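Protein virB8 (Agrobacterium tumefaciens, PDB 2CC3) is a type IV secretion component, represented here by its periplasmic domain, and is suggested to help direct T-DNA transfer to plant cells from the bacterial surface. Local coordinates at residues W16-V19 / R20-S24; H3-Q6 / E7-V10; Y32-D35 / L36-F40; S24-A27 / D28-Q31. All coordinates share one frame; numbering follows the deposited sequence.

Overall arrangement
From the N terminus, contact 2 (3-6 with 7-10) caps the start of helix 6-23, and contact 1 (16-19 with 20-24) takes up its last turns, with centres about 20 Å apart. Contact 4 (24-27 with 28-31) shares S24 with contact 1 and turns the chain into helix 30-39, most of which forms contact 3 (32-35 with 36-40). Each is a short-range contact within continuous chain, so they run in series and none encloses another. Contacts 1 and 3 do meet in space, where L21 CD1 lies 3.5 Å from L36 CD1 and joins the two helices. Helix 6-23 also packs on the four-stranded antiparallel sheet of this NTF2-like domain, and contacts 1, 2 and 4 touch the second subunit.

Contact 1: residues W16-V19 / R20-S24; sequences WEYV and RLRES
W16 lays its indole beneath R20, whose CB stands over one ring face, offset toward the rim and 4.1 Å from W16 CE2. With CG anti to the backbone N (chi1 170°), the indole passes across the R20 side chain at about a right angle, and it also meets H75 edge-to-face and L124 of the second subunit. E17 runs beside L21 and points the same way; its OE2 is 3.7 Å from L21 CD1, while R20 NH2, at 5.5 Å from E17 OE2, is too distant for an ion pair. At Y18 the pairing becomes polar. R22, extended, runs beside the tyrosine and points the same way, and its NH1 donates to Y18 OH at 3.0 Å, noticeably bent (N-H angle 142°). The hydroxyl sits close to the guanidinium plane, at its edge, although the phenol ring is turned 65° from that plane. Y18 OH also bonds S41 OG. The V19 CG1 methyl lies 4.0 Å from the E23 CG methylene, and E23 OE2 hydrogen-bonds Y135 OH on the sheet. Backbone bonds such as L21 N to E17 O (2.8 Å) keep the turns regular. Donation from a cationic group probably polarises the Y18 phenol oxygen.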
ATOM      1  N   TRP A  16       0.737 -10.708   0.877  1.00  5.68           N
ATOM      2  CA  TRP A  16       0.945 -10.226  -0.498  1.00  2.00           C
ATOM      3  C   TRP A  16       1.470  -8.834  -0.544  1.00  2.03           C
ATOM      4  O   TRP A  16       2.352  -8.494  -1.348  1.00  3.77           O
ATOM      5  CB  TRP A  16      -0.334 -10.309  -1.333  1.00  2.00           C
ATOM      6  CG  TRP A  16      -0.146  -9.588  -2.614  1.00  2.00           C
ATOM      7  CD1 TRP A  16      -0.799  -8.451  -3.015  1.00  5.91           C
ATOM      8  CD2 TRP A  16       0.797  -9.886  -3.638  1.00  3.51           C
ATOM      9  NE1 TRP A  16      -0.329  -8.034  -4.227  1.00  3.00           N
ATOM     10  CE2 TRP A  16       0.652  -8.898  -4.639  1.00  7.82           C
ATOM     11  CE3 TRP A  16       1.758 -10.894  -3.817  1.00  6.60           C
ATOM     12  CZ2 TRP A  16       1.429  -8.891  -5.808  1.00  3.25           C
ATOM     13  CZ3 TRP A  16       2.532 -10.879  -4.972  1.00  5.35           C
ATOM     14  CH2 TRP A  16       2.367  -9.888  -5.941  1.00  4.61           C
ATOM     15  N   GLU A  17       0.905  -7.975   0.292  1.00  6.38           N
ATOM     16  CA  GLU A  17       1.451  -6.624   0.434  1.00  5.23           C
ATOM     17  C   GLU A  17       2.924  -6.700   0.892  1.00  2.00           C
ATOM     18  O   GLU A  17       3.786  -5.977   0.380  1.00  2.00           O
ATOM     19  CB  GLU A  17       0.597  -5.815   1.397  1.00  3.66           C
ATOM     20  CG  GLU A  17       1.093  -4.414   1.629  1.00 10.56           C
ATOM     21  CD  GLU A  17       0.491  -3.795   2.869  1.00 18.42           C
ATOM     22  OE1 GLU A  17      -0.405  -4.424   3.520  1.00 20.27           O
ATOM     23  OE2 GLU A  17       0.938  -2.679   3.204  1.00 21.68           O
ATOM     24  N   TYR A  18       3.212  -7.600   1.829  1.00  5.10           N
ATOM     25  CA  TYR A  18       4.605  -7.878   2.221  1.00  3.54           C
ATOM     26  C   TYR A  18       5.449  -8.220   1.022  1.00  4.50           C
ATOM     27  O   TYR A  18       6.457  -7.539   0.711  1.00  4.05           O
ATOM     28  CB  TYR A  18       4.718  -8.985   3.280  1.00  6.65           C
ATOM     29  CG  TYR A  18       6.142  -9.152   3.827  1.00  6.44           C
ATOM     30  CD1 TYR A  18       6.592  -8.366   4.895  1.00  6.06           C
ATOM     31  CD2 TYR A  18       7.023 -10.101   3.274  1.00  5.36           C
ATOM     32  CE1 TYR A  18       7.889  -8.514   5.401  1.00  7.27           C
ATOM     33  CE2 TYR A  18       8.306 -10.254   3.744  1.00  2.00           C
ATOM     34  CZ  TYR A  18       8.747  -9.463   4.810  1.00  6.27           C
ATOM     35  OH  TYR A  18      10.030  -9.601   5.285  1.00  2.68           O
ATOM     36  N   VAL A  19       5.051  -9.266   0.317  1.00  6.49           N
ATOM     37  CA  VAL A  19       5.774  -9.634  -0.909  1.00  4.99           C
ATOM     38  C   VAL A  19       5.920  -8.451  -1.850  1.00  5.79           C
ATOM     39  O   VAL A  19       7.036  -8.109  -2.281  1.00  7.71           O
ATOM     40  CB  VAL A  19       5.057 -10.788  -1.662  1.00  8.08           C
ATOM     41  CG1 VAL A  19       5.783 -11.133  -2.976  1.00  6.13           C
ATOM     42  CG2 VAL A  19       4.965 -11.973  -0.777  1.00  2.00           C
ATOM     43  N   ARG A  20       4.798  -7.800  -2.162  1.00  4.27           N
ATOM     44  CA  ARG A  20       4.845  -6.743  -3.144  1.00  5.37           C
ATOM     45  C   ARG A  20       5.828  -5.652  -2.704  1.00  4.38           C
ATOM     46  O   ARG A  20       6.656  -5.200  -3.502  1.00  3.82           O
ATOM     47  CB  ARG A  20       3.434  -6.177  -3.368  1.00  4.50           C
ATOM     48  CG  ARG A  20       3.307  -5.111  -4.424  1.00  6.37           C
ATOM     49  CD  ARG A  20       1.903  -4.418  -4.382  1.00 12.18           C
ATOM     50  NE  ARG A  20       1.718  -3.526  -3.219  1.00 17.83           N
ATOM     51  CZ  ARG A  20       2.004  -2.211  -3.179  1.00 18.35           C
ATOM     52  NH1 ARG A  20       2.500  -1.548  -4.236  1.00 17.20           N
ATOM     53  NH2 ARG A  20       1.780  -1.536  -2.060  1.00 19.11           N
ATOM     54  N   LEU A  21       5.704  -5.186  -1.456  1.00  4.31           N
ATOM     55  CA  LEU A  21       6.568  -4.098  -0.959  1.00  8.25           C
ATOM     56  C   LEU A  21       8.045  -4.515  -0.923  1.00  8.07           C
ATOM     57  O   LEU A  21       8.939  -3.723  -1.192  1.00  7.96           O
ATOM     58  CB  LEU A  21       6.109  -3.598   0.432  1.00  9.08           C
ATOM     59  CG  LEU A  21       4.852  -2.720   0.569  1.00 11.86           C
ATOM     60  CD1 LEU A  21       4.418  -2.698   2.003  1.00 14.33           C
ATOM     61  CD2 LEU A  21       4.999  -1.275   0.079  1.00 12.23           C
ATOM     62  N   ARG A  22       8.295  -5.779  -0.611  1.00  9.04           N
ATOM     63  CA  ARG A  22       9.661  -6.263  -0.487  1.00  3.91           C
ATOM     64  C   ARG A  22      10.326  -6.523  -1.846  1.00  5.34           C
ATOM     65  O   ARG A  22      11.534  -6.288  -1.994  1.00  5.26           O
ATOM     66  CB  ARG A  22       9.705  -7.480   0.445  1.00  3.28           C
ATOM     67  CG  ARG A  22      11.071  -8.121   0.508  1.00 10.41           C
ATOM     68  CD  ARG A  22      11.282  -9.035   1.697  1.00  6.34           C
ATOM     69  NE  ARG A  22      12.683  -9.482   1.704  1.00  8.74           N
ATOM     70  CZ  ARG A  22      13.242 -10.143   2.702  1.00  5.35           C
ATOM     71  NH1 ARG A  22      12.535 -10.427   3.785  1.00  8.89           N
ATOM     72  NH2 ARG A  22      14.503 -10.506   2.629  1.00 13.09           N
ATOM     73  N   GLU A  23       9.550  -6.964  -2.839  1.00  4.67           N
ATOM     74  CA  GLU A  23      10.119  -7.432  -4.093  1.00  6.63           C
ATOM     75  C   GLU A  23      10.011  -6.395  -5.227  1.00 10.09           C
ATOM     76  O   GLU A  23      10.670  -6.529  -6.264  1.00  6.92           O
ATOM     77  CB  GLU A  23       9.486  -8.788  -4.500  1.00  7.42           C
ATOM     78  CG  GLU A  23       9.598  -9.915  -3.439  1.00  2.00           C
ATOM     79  CD  GLU A  23      11.048 -10.253  -3.045  1.00  3.79           C
ATOM     80  OE1 GLU A  23      11.964  -9.948  -3.849  1.00  5.27           O
ATOM     81  OE2 GLU A  23      11.269 -10.822  -1.942  1.00  2.00           O
ATOM     82  N   SER A  24       9.146  -5.395  -5.020  1.00 10.43           N
ATOM     83  CA  SER A  24       9.019  -4.226  -5.889  1.00  9.73           C
ATOM     84  C   SER A  24      10.173  -3.274  -5.651  1.00  7.71           C
ATOM     85  O   SER A  24      10.824  -3.351  -4.607  1.00  8.82           O
ATOM     86  CB  SER A  24       7.727  -3.478  -5.566  1.00  7.41           C
ATOM     87  OG  SER A  24       6.727  -3.827  -6.474  1.00 12.77           O
TER

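Contact 2: residues H3-Q6 / E7-V10; sequences HMTQ and EEAV
T5 and E8 grip each other in a capping box at the start of helix 6-23, and this is the close-fitting part of the contact. T5 OG1 accepts from E8 N at 3.0 Å with a fairly straight N-H angle of 159°. In return E8 OE1 takes two donors: T5 OG1 at 3.1 Å, on its anti lone pair, and T5 N, also at 3.1 Å but from well above the carboxylate plane. The threonine torsion (chi1 69°) sets OG1 between its own N and carbonyl carbon, facing the first turn, and the two side chains cross at about a right angle. H3 and M4 precede the native sequence and probably come from the construct; M4 brings CB to 3.3 Å from E8 CD. Beyond this the packing thins: M4 SD only grazes A9 CB at 4.0 Å, and the exposed H3 trails off. On the helix side, Q6 CG rests 4.0 Å from V10 CG2, near the dimer interface where V10 packs on V10 of the second subunit. E7 turns elsewhere, to a salt bridge with K114. Two donors on one oxygen, together with the positive end of the helix, would be expected to stabilise E8 as a carboxylate.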
ATOM      1  N   HIS A   3     -16.003 -19.246  -0.490  1.00 38.19           N
ATOM      2  CA  HIS A   3     -16.015 -18.540   0.795  1.00 39.07           C
ATOM      3  C   HIS A   3     -14.635 -18.474   1.459  1.00 35.07           C
ATOM      4  O   HIS A   3     -13.849 -19.414   1.387  1.00 34.70           O
ATOM      5  CB  HIS A   3     -16.993 -19.200   1.787  1.00 44.58           C
ATOM      6  CG  HIS A   3     -18.235 -19.752   1.157  1.00 50.45           C
ATOM      7  ND1 HIS A   3     -19.410 -19.032   1.067  1.00 52.81           N
ATOM      8  CD2 HIS A   3     -18.495 -20.964   0.609  1.00 52.17           C
ATOM      9  CE1 HIS A   3     -20.331 -19.769   0.471  1.00 53.36           C
ATOM     10  NE2 HIS A   3     -19.803 -20.946   0.184  1.00 53.04           N
ATOM     11  N   MET A   4     -14.352 -17.355   2.117  1.00 30.24           N
ATOM     12  CA  MET A   4     -13.248 -17.296   3.063  1.00 26.23           C
ATOM     13  C   MET A   4     -13.614 -16.483   4.295  1.00 21.79           C
ATOM     14  O   MET A   4     -14.402 -15.536   4.222  1.00 19.11           O
ATOM     15  CB  MET A   4     -11.951 -16.781   2.416  1.00 28.61           C
ATOM     16  CG  MET A   4     -11.877 -15.306   2.047  1.00 26.52           C
ATOM     17  SD  MET A   4     -10.368 -15.045   1.086  1.00 27.64           S
ATOM     18  CE  MET A   4     -10.971 -15.400  -0.568  1.00 27.40           C
ATOM     19  N   THR A   5     -13.036 -16.867   5.424  1.00 16.83           N
ATOM     20  CA  THR A   5     -13.117 -16.070   6.639  1.00 16.16           C
ATOM     21  C   THR A   5     -12.409 -14.722   6.422  1.00 11.90           C
ATOM     22  O   THR A   5     -11.492 -14.618   5.609  1.00 10.21           O
ATOM     23  CB  THR A   5     -12.469 -16.812   7.816  1.00 17.93           C
ATOM     24  OG1 THR A   5     -11.058 -16.870   7.607  1.00 18.26           O
ATOM     25  CG2 THR A   5     -13.030 -18.244   7.925  1.00 15.21           C
ATOM     26  N   GLN A   6     -12.829 -13.687   7.144  1.00 13.20           N
ATOM     27  CA  GLN A   6     -12.132 -12.420   7.048  1.00 13.93           C
ATOM     28  C   GLN A   6     -10.691 -12.514   7.543  1.00 14.21           C
ATOM     29  O   GLN A   6      -9.815 -11.847   6.988  1.00 15.76           O
ATOM     30  CB  GLN A   6     -12.875 -11.248   7.705  1.00 14.71           C
ATOM     31  CG  GLN A   6     -12.299  -9.877   7.215  1.00 14.59           C
ATOM     32  CD  GLN A   6     -13.088  -8.689   7.673  1.00 13.29           C
ATOM     33  OE1 GLN A   6     -14.182  -8.421   7.183  1.00 18.69           O
ATOM     34  NE2 GLN A   6     -12.546  -7.974   8.615  1.00  9.76           N
ATOM     35  N   GLU A   7     -10.442 -13.357   8.542  1.00 15.03           N
ATOM     36  CA  GLU A   7      -9.088 -13.598   9.078  1.00 17.27           C
ATOM     37  C   GLU A   7      -8.150 -14.112   8.003  1.00 14.90           C
ATOM     38  O   GLU A   7      -7.050 -13.607   7.861  1.00 13.59           O
ATOM     39  CB  GLU A   7      -9.126 -14.570  10.281  1.00 21.35           C
ATOM     40  CG  GLU A   7      -7.830 -15.370  10.546  1.00 25.81           C
ATOM     41  CD  GLU A   7      -6.608 -14.512  10.904  1.00 29.20           C
ATOM     42  OE1 GLU A   7      -6.698 -13.264  10.922  1.00 31.21           O
ATOM     43  OE2 GLU A   7      -5.534 -15.097  11.162  1.00 27.57           O
ATOM     44  N   GLU A   8      -8.622 -15.099   7.249  1.00 15.07           N
ATOM     45  CA  GLU A   8      -7.924 -15.655   6.101  1.00 17.75           C
ATOM     46  C   GLU A   8      -7.780 -14.627   4.974  1.00 14.46           C
ATOM     47  O   GLU A   8      -6.739 -14.565   4.324  1.00 15.52           O
ATOM     48  CB  GLU A   8      -8.586 -17.003   5.728  1.00 21.03           C
ATOM     49  CG  GLU A   8      -8.773 -17.430   4.279  1.00 25.08           C
ATOM     50  CD  GLU A   8      -9.805 -18.591   4.187  1.00 26.88           C
ATOM     51  OE1 GLU A   8     -10.590 -18.767   5.152  1.00 26.19           O
ATOM     52  OE2 GLU A   8      -9.843 -19.320   3.161  1.00 30.29           O
ATOM     53  N   ALA A   9      -8.782 -13.764   4.787  1.00 15.15           N
ATOM     54  CA  ALA A   9      -8.662 -12.679   3.785  1.00  8.83           C
ATOM     55  C   ALA A   9      -7.579 -11.679   4.169  1.00  6.12           C
ATOM     56  O   ALA A   9      -6.738 -11.295   3.344  1.00  6.56           O
ATOM     57  CB  ALA A   9     -10.008 -11.969   3.549  1.00  8.67           C
ATOM     58  N   VAL A  10      -7.606 -11.260   5.428  1.00  4.49           N
ATOM     59  CA  VAL A  10      -6.593 -10.379   5.989  1.00  3.76           C
ATOM     60  C   VAL A  10      -5.172 -10.951   5.898  1.00  2.17           C
ATOM     61  O   VAL A  10      -4.236 -10.226   5.539  1.00  5.77           O
ATOM     62  CB  VAL A  10      -6.990  -9.965   7.426  1.00  3.60           C
ATOM     63  CG1 VAL A  10      -5.957  -9.012   8.049  1.00  8.09           C
ATOM     64  CG2 VAL A  10      -8.351  -9.269   7.376  1.00  3.46           C
TER

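Contact 3: residues Y32-D35 / L36-F40; sequences YAYD and LVSNF
L36 folds back on Y32 one turn earlier, and its atoms approach the tyrosine in order. CB, still near the backbone, is 3.9 Å from Y32 O. CG comes to 4.0 Å from Y32 CE1, and CD1 reaches the phenol end, 3.4 Å from Y32 OH, meeting the ring obliquely. The same methyl continues toward E17 and L21, so L36 packs between helices 30-39 and 6-23. Y32 itself belongs partly to the dimer: its ring receives a cation-pi contact from R20 of the second subunit, and its hydroxyl hydrogen-bonds a methylpentanediol probably taken up from the crystallisation liquor, at a distance that looks short. In this NTF2-like domain, helix 30-39 lies against helix 6-23 on one flank and helix 43-53 on another, where S38 touches Y49. S38 also closes on its own helix. Its OG, beside the backbone N (chi1 -54°), makes a short bond of 2.5 Å to Y34 O, while S38 N reaches that oxygen at 3.0 Å from the opposite face of the carbonyl plane. S38 OG further stands over one face of the Y34 ring, 3.8 Å from CE2, and bonds Q50 NE2; the ring's hydroxyl is bonded to N54. Next along, N39 ND2 lies 2.8 Å from D35 O at an angle too poor for a hydrogen bond, whereas N39 N makes the regular helical bond to that oxygen.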
ATOM      1  N   TYR A  32       9.312   4.437   1.987  1.00 16.37           N
ATOM      2  CA  TYR A  32       8.016   3.954   2.392  1.00 16.77           C
ATOM      3  C   TYR A  32       7.993   2.410   2.429  1.00 13.12           C
ATOM      4  O   TYR A  32       7.603   1.820   3.423  1.00 13.75           O
ATOM      5  CB  TYR A  32       6.911   4.518   1.480  1.00 19.80           C
ATOM      6  CG  TYR A  32       5.595   3.774   1.638  1.00 23.32           C
ATOM      7  CD1 TYR A  32       4.919   3.766   2.858  1.00 21.02           C
ATOM      8  CD2 TYR A  32       5.046   3.033   0.575  1.00 27.01           C
ATOM      9  CE1 TYR A  32       3.761   3.062   3.015  1.00 22.00           C
ATOM     10  CE2 TYR A  32       3.846   2.332   0.728  1.00 23.03           C
ATOM     11  CZ  TYR A  32       3.223   2.344   1.950  1.00 23.39           C
ATOM     12  OH  TYR A  32       2.037   1.663   2.124  1.00 24.45           O
ATOM     13  N   ALA A  33       8.412   1.753   1.357  1.00 14.00           N
ATOM     14  CA  ALA A  33       8.360   0.285   1.341  1.00 11.24           C
ATOM     15  C   ALA A  33       9.309  -0.340   2.391  1.00  8.27           C
ATOM     16  O   ALA A  33       8.911  -1.226   3.133  1.00  9.56           O
ATOM     17  CB  ALA A  33       8.607  -0.243  -0.050  1.00  9.42           C
ATOM     18  N   TYR A  34      10.525   0.183   2.483  1.00 10.60           N
ATOM     19  CA  TYR A  34      11.547  -0.275   3.441  1.00 12.17           C
ATOM     20  C   TYR A  34      11.071  -0.260   4.896  1.00 12.22           C
ATOM     21  O   TYR A  34      11.350  -1.189   5.654  1.00 13.62           O
ATOM     22  CB  TYR A  34      12.824   0.569   3.266  1.00 14.02           C
ATOM     23  CG  TYR A  34      13.933   0.264   4.253  1.00 13.23           C
ATOM     24  CD1 TYR A  34      14.941  -0.645   3.930  1.00 14.59           C
ATOM     25  CD2 TYR A  34      13.974   0.874   5.502  1.00 12.08           C
ATOM     26  CE1 TYR A  34      15.961  -0.937   4.804  1.00 14.68           C
ATOM     27  CE2 TYR A  34      14.982   0.579   6.395  1.00 14.15           C
ATOM     28  CZ  TYR A  34      15.983  -0.325   6.034  1.00 16.22           C
ATOM     29  OH  TYR A  34      17.015  -0.623   6.894  1.00 18.44           O
ATOM     30  N   ASP A  35      10.356   0.792   5.295  1.00 13.89           N
ATOM     31  CA  ASP A  35       9.862   0.880   6.667  1.00 11.70           C
ATOM     32  C   ASP A  35       8.714  -0.095   6.981  1.00 10.19           C
ATOM     33  O   ASP A  35       8.694  -0.718   8.051  1.00  8.48           O
ATOM     34  CB  ASP A  35       9.428   2.312   7.014  1.00 15.95           C
ATOM     35  CG  ASP A  35      10.533   3.330   6.821  1.00 20.50           C
ATOM     36  OD1 ASP A  35      11.699   3.070   7.221  1.00 20.40           O
ATOM     37  OD2 ASP A  35      10.223   4.413   6.267  1.00 21.02           O
ATOM     38  N   LEU A  36       7.726  -0.180   6.084  1.00 10.34           N
ATOM     39  CA  LEU A  36       6.666  -1.183   6.221  1.00  9.61           C
ATOM     40  C   LEU A  36       7.234  -2.623   6.202  1.00  6.96           C
ATOM     41  O   LEU A  36       6.910  -3.411   7.050  1.00  5.28           O
ATOM     42  CB  LEU A  36       5.555  -0.997   5.157  1.00 16.45           C
ATOM     43  CG  LEU A  36       4.276  -0.152   5.389  1.00 15.42           C
ATOM     44  CD1 LEU A  36       3.147  -0.607   4.467  1.00 14.49           C
ATOM     45  CD2 LEU A  36       3.774  -0.189   6.838  1.00 18.83           C
ATOM     46  N   VAL A  37       8.100  -2.944   5.244  1.00  8.68           N
ATOM     47  CA  VAL A  37       8.716  -4.270   5.199  1.00  9.75           C
ATOM     48  C   VAL A  37       9.438  -4.581   6.514  1.00  9.90           C
ATOM     49  O   VAL A  37       9.215  -5.636   7.094  1.00 11.84           O
ATOM     50  CB  VAL A  37       9.703  -4.443   3.999  1.00  7.42           C
ATOM     51  CG1 VAL A  37      10.516  -5.706   4.186  1.00  2.00           C
ATOM     52  CG2 VAL A  37       8.922  -4.499   2.668  1.00  8.51           C
ATOM     53  N   SER A  38      10.272  -3.646   6.983  1.00 13.47           N
ATOM     54  CA  SER A  38      11.042  -3.808   8.258  1.00 13.33           C
ATOM     55  C   SER A  38      10.164  -4.029   9.489  1.00 13.01           C
ATOM     56  O   SER A  38      10.488  -4.832  10.356  1.00 11.76           O
ATOM     57  CB  SER A  38      11.937  -2.577   8.510  1.00 16.43           C
ATOM     58  OG  SER A  38      12.789  -2.303   7.396  1.00 14.03           O
ATOM     59  N   ASN A  39       9.057  -3.295   9.572  1.00 16.02           N
ATOM     60  CA  ASN A  39       8.169  -3.368  10.744  1.00 15.11           C
ATOM     61  C   ASN A  39       7.392  -4.672  10.839  1.00 15.43           C
ATOM     62  O   ASN A  39       7.060  -5.148  11.925  1.00 18.65           O
ATOM     63  CB  ASN A  39       7.205  -2.180  10.740  1.00 16.32           C
ATOM     64  CG  ASN A  39       7.899  -0.887  11.085  1.00 16.78           C
ATOM     65  OD1 ASN A  39       8.788  -0.870  11.930  1.00 11.62           O
ATOM     66  ND2 ASN A  39       7.496   0.202  10.439  1.00 16.59           N
ATOM     67  N   PHE A  40       7.112  -5.234   9.672  1.00 14.65           N
ATOM     68  CA  PHE A  40       6.394  -6.486   9.503  1.00 15.27           C
ATOM     69  C   PHE A  40       7.252  -7.751   9.807  1.00 13.03           C
ATOM     70  O   PHE A  40       6.718  -8.853   9.880  1.00 10.61           O
ATOM     71  CB  PHE A  40       5.973  -6.594   8.021  1.00 15.90           C
ATOM     72  CG  PHE A  40       4.532  -6.189   7.716  1.00 19.00           C
ATOM     73  CD1 PHE A  40       4.230  -4.907   7.229  1.00 23.55           C
ATOM     74  CD2 PHE A  40       3.492  -7.110   7.822  1.00 20.83           C
ATOM     75  CE1 PHE A  40       2.894  -4.527   6.905  1.00 20.66           C
ATOM     76  CE2 PHE A  40       2.157  -6.745   7.503  1.00 20.20           C
ATOM     77  CZ  PHE A  40       1.867  -5.455   7.042  1.00 18.38           C
TER

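Contact 4: residues S24-A27 / D28-Q31; sequences SYDA and DTAQ
D26 and T29 meet at the two ends of a type I-like beta turn, with helical backbone angles at A27 and D28, that leads into helix 30-39 of the NTF2-like domain. Their side chains cross at about a right angle, T29 OG1 standing 3.1 Å from D26 CB. The same hydroxyl donates to D26 O, also at 3.1 Å, and T29 N reaches that oxygen at 2.8 Å; both donors come from one face of the carbonyl plane, the amide well above it. The threonine chi1 of 62° brings OG1 back to the oxygen that T29 N already meets. D26 and D28 lie obliquely to one another, their carboxylate planes 82° apart. D26 OD2 reaches forward to D28 N in a bond of 3.4 Å, weak and bent (124°), consistent with a loose Asx turn. D28 OD2 also faces D26 and D28 of the second subunit, so one or more of these acids may have a raised pKa, although R70 forms a weak, long ion pair with D26 OD1. Y25 lies with A27 N over one face of its ring, and its OH makes a weak bond to G66 O. Y25 CE1 touches A30 CB obliquely at 4.0 Å.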
ATOM      1  N   SER A  24       9.146  -5.395  -5.020  1.00 10.43           N
ATOM      2  CA  SER A  24       9.019  -4.226  -5.889  1.00  9.73           C
ATOM      3  C   SER A  24      10.173  -3.274  -5.651  1.00  7.71           C
ATOM      4  O   SER A  24      10.824  -3.351  -4.607  1.00  8.82           O
ATOM      5  CB  SER A  24       7.727  -3.478  -5.566  1.00  7.41           C
ATOM      6  OG  SER A  24       6.727  -3.827  -6.474  1.00 12.77           O
ATOM      7  N   TYR A  25      10.424  -2.374  -6.599  1.00  7.15           N
ATOM      8  CA  TYR A  25      11.372  -1.265  -6.372  1.00 11.24           C
ATOM      9  C   TYR A  25      11.023  -0.013  -7.160  1.00 13.34           C
ATOM     10  O   TYR A  25      10.823  -0.049  -8.376  1.00 16.45           O
ATOM     11  CB  TYR A  25      12.840  -1.617  -6.691  1.00 14.29           C
ATOM     12  CG  TYR A  25      13.758  -0.403  -6.522  1.00 14.53           C
ATOM     13  CD1 TYR A  25      14.111   0.038  -5.243  1.00 16.77           C
ATOM     14  CD2 TYR A  25      14.226   0.325  -7.616  1.00 13.08           C
ATOM     15  CE1 TYR A  25      14.912   1.143  -5.052  1.00 16.31           C
ATOM     16  CE2 TYR A  25      15.041   1.439  -7.430  1.00 15.23           C
ATOM     17  CZ  TYR A  25      15.371   1.838  -6.135  1.00 15.12           C
ATOM     18  OH  TYR A  25      16.184   2.918  -5.874  1.00 17.55           O
ATOM     19  N   ASP A  26      11.005   1.107  -6.462  1.00 15.81           N
ATOM     20  CA  ASP A  26      10.799   2.403  -7.099  1.00 18.80           C
ATOM     21  C   ASP A  26      11.518   3.399  -6.204  1.00 16.83           C
ATOM     22  O   ASP A  26      11.220   3.477  -5.016  1.00 17.63           O
ATOM     23  CB  ASP A  26       9.289   2.690  -7.165  1.00 16.20           C
ATOM     24  CG  ASP A  26       8.954   3.946  -7.943  1.00 19.95           C
ATOM     25  OD1 ASP A  26       8.987   3.915  -9.181  1.00 21.85           O
ATOM     26  OD2 ASP A  26       8.624   4.977  -7.315  1.00 25.79           O
ATOM     27  N   ALA A  27      12.477   4.142  -6.742  1.00 17.17           N
ATOM     28  CA  ALA A  27      13.222   5.103  -5.901  1.00 17.74           C
ATOM     29  C   ALA A  27      12.305   6.031  -5.065  1.00 17.41           C
ATOM     30  O   ALA A  27      12.633   6.386  -3.928  1.00 15.87           O
ATOM     31  CB  ALA A  27      14.193   5.914  -6.759  1.00 22.68           C
ATOM     32  N   ASP A  28      11.151   6.403  -5.626  1.00 14.70           N
ATOM     33  CA  ASP A  28      10.181   7.237  -4.903  1.00 18.38           C
ATOM     34  C   ASP A  28       9.535   6.538  -3.713  1.00 17.84           C
ATOM     35  O   ASP A  28       9.210   7.191  -2.733  1.00 21.74           O
ATOM     36  CB  ASP A  28       9.084   7.757  -5.838  1.00 16.87           C
ATOM     37  CG  ASP A  28       9.632   8.670  -6.920  1.00 22.06           C
ATOM     38  OD1 ASP A  28      10.786   9.147  -6.774  1.00 22.98           O
ATOM     39  OD2 ASP A  28       8.916   8.906  -7.924  1.00 21.48           O
ATOM     40  N   THR A  29       9.335   5.222  -3.808  1.00 18.78           N
ATOM     41  CA  THR A  29       8.655   4.435  -2.765  1.00 16.01           C
ATOM     42  C   THR A  29       9.636   3.649  -1.915  1.00 17.49           C
ATOM     43  O   THR A  29       9.235   2.900  -1.019  1.00 20.07           O
ATOM     44  CB  THR A  29       7.690   3.419  -3.368  1.00 17.79           C
ATOM     45  OG1 THR A  29       8.422   2.493  -4.178  1.00 19.62           O
ATOM     46  CG2 THR A  29       6.612   4.095  -4.202  1.00 19.92           C
ATOM     47  N   ALA A  30      10.922   3.816  -2.203  1.00 17.34           N
ATOM     48  CA  ALA A  30      11.973   3.031  -1.553  1.00 16.62           C
ATOM     49  C   ALA A  30      11.932   3.098  -0.015  1.00 17.02           C
ATOM     50  O   ALA A  30      12.034   2.056   0.664  1.00 14.49           O
ATOM     51  CB  ALA A  30      13.352   3.423  -2.123  1.00 13.59           C
ATOM     52  N   GLN A  31      11.782   4.314   0.528  1.00 17.61           N
ATOM     53  CA  GLN A  31      11.734   4.538   1.970  1.00 16.56           C
ATOM     54  C   GLN A  31      10.422   4.064   2.611  1.00 16.62           C
ATOM     55  O   GLN A  31      10.411   3.430   3.677  1.00 19.29           O
ATOM     56  CB  GLN A  31      11.911   6.026   2.265  1.00 24.21           C
ATOM     57  CG  GLN A  31      12.401   6.323   3.696  1.00 28.02           C
ATOM     58  CD  GLN A  31      13.913   6.296   3.763  1.00 31.13           C
ATOM     59  OE1 GLN A  31      14.578   7.202   3.249  1.00 32.88           O
ATOM     60  NE2 GLN A  31      14.470   5.243   4.367  1.00 31.52           N
TER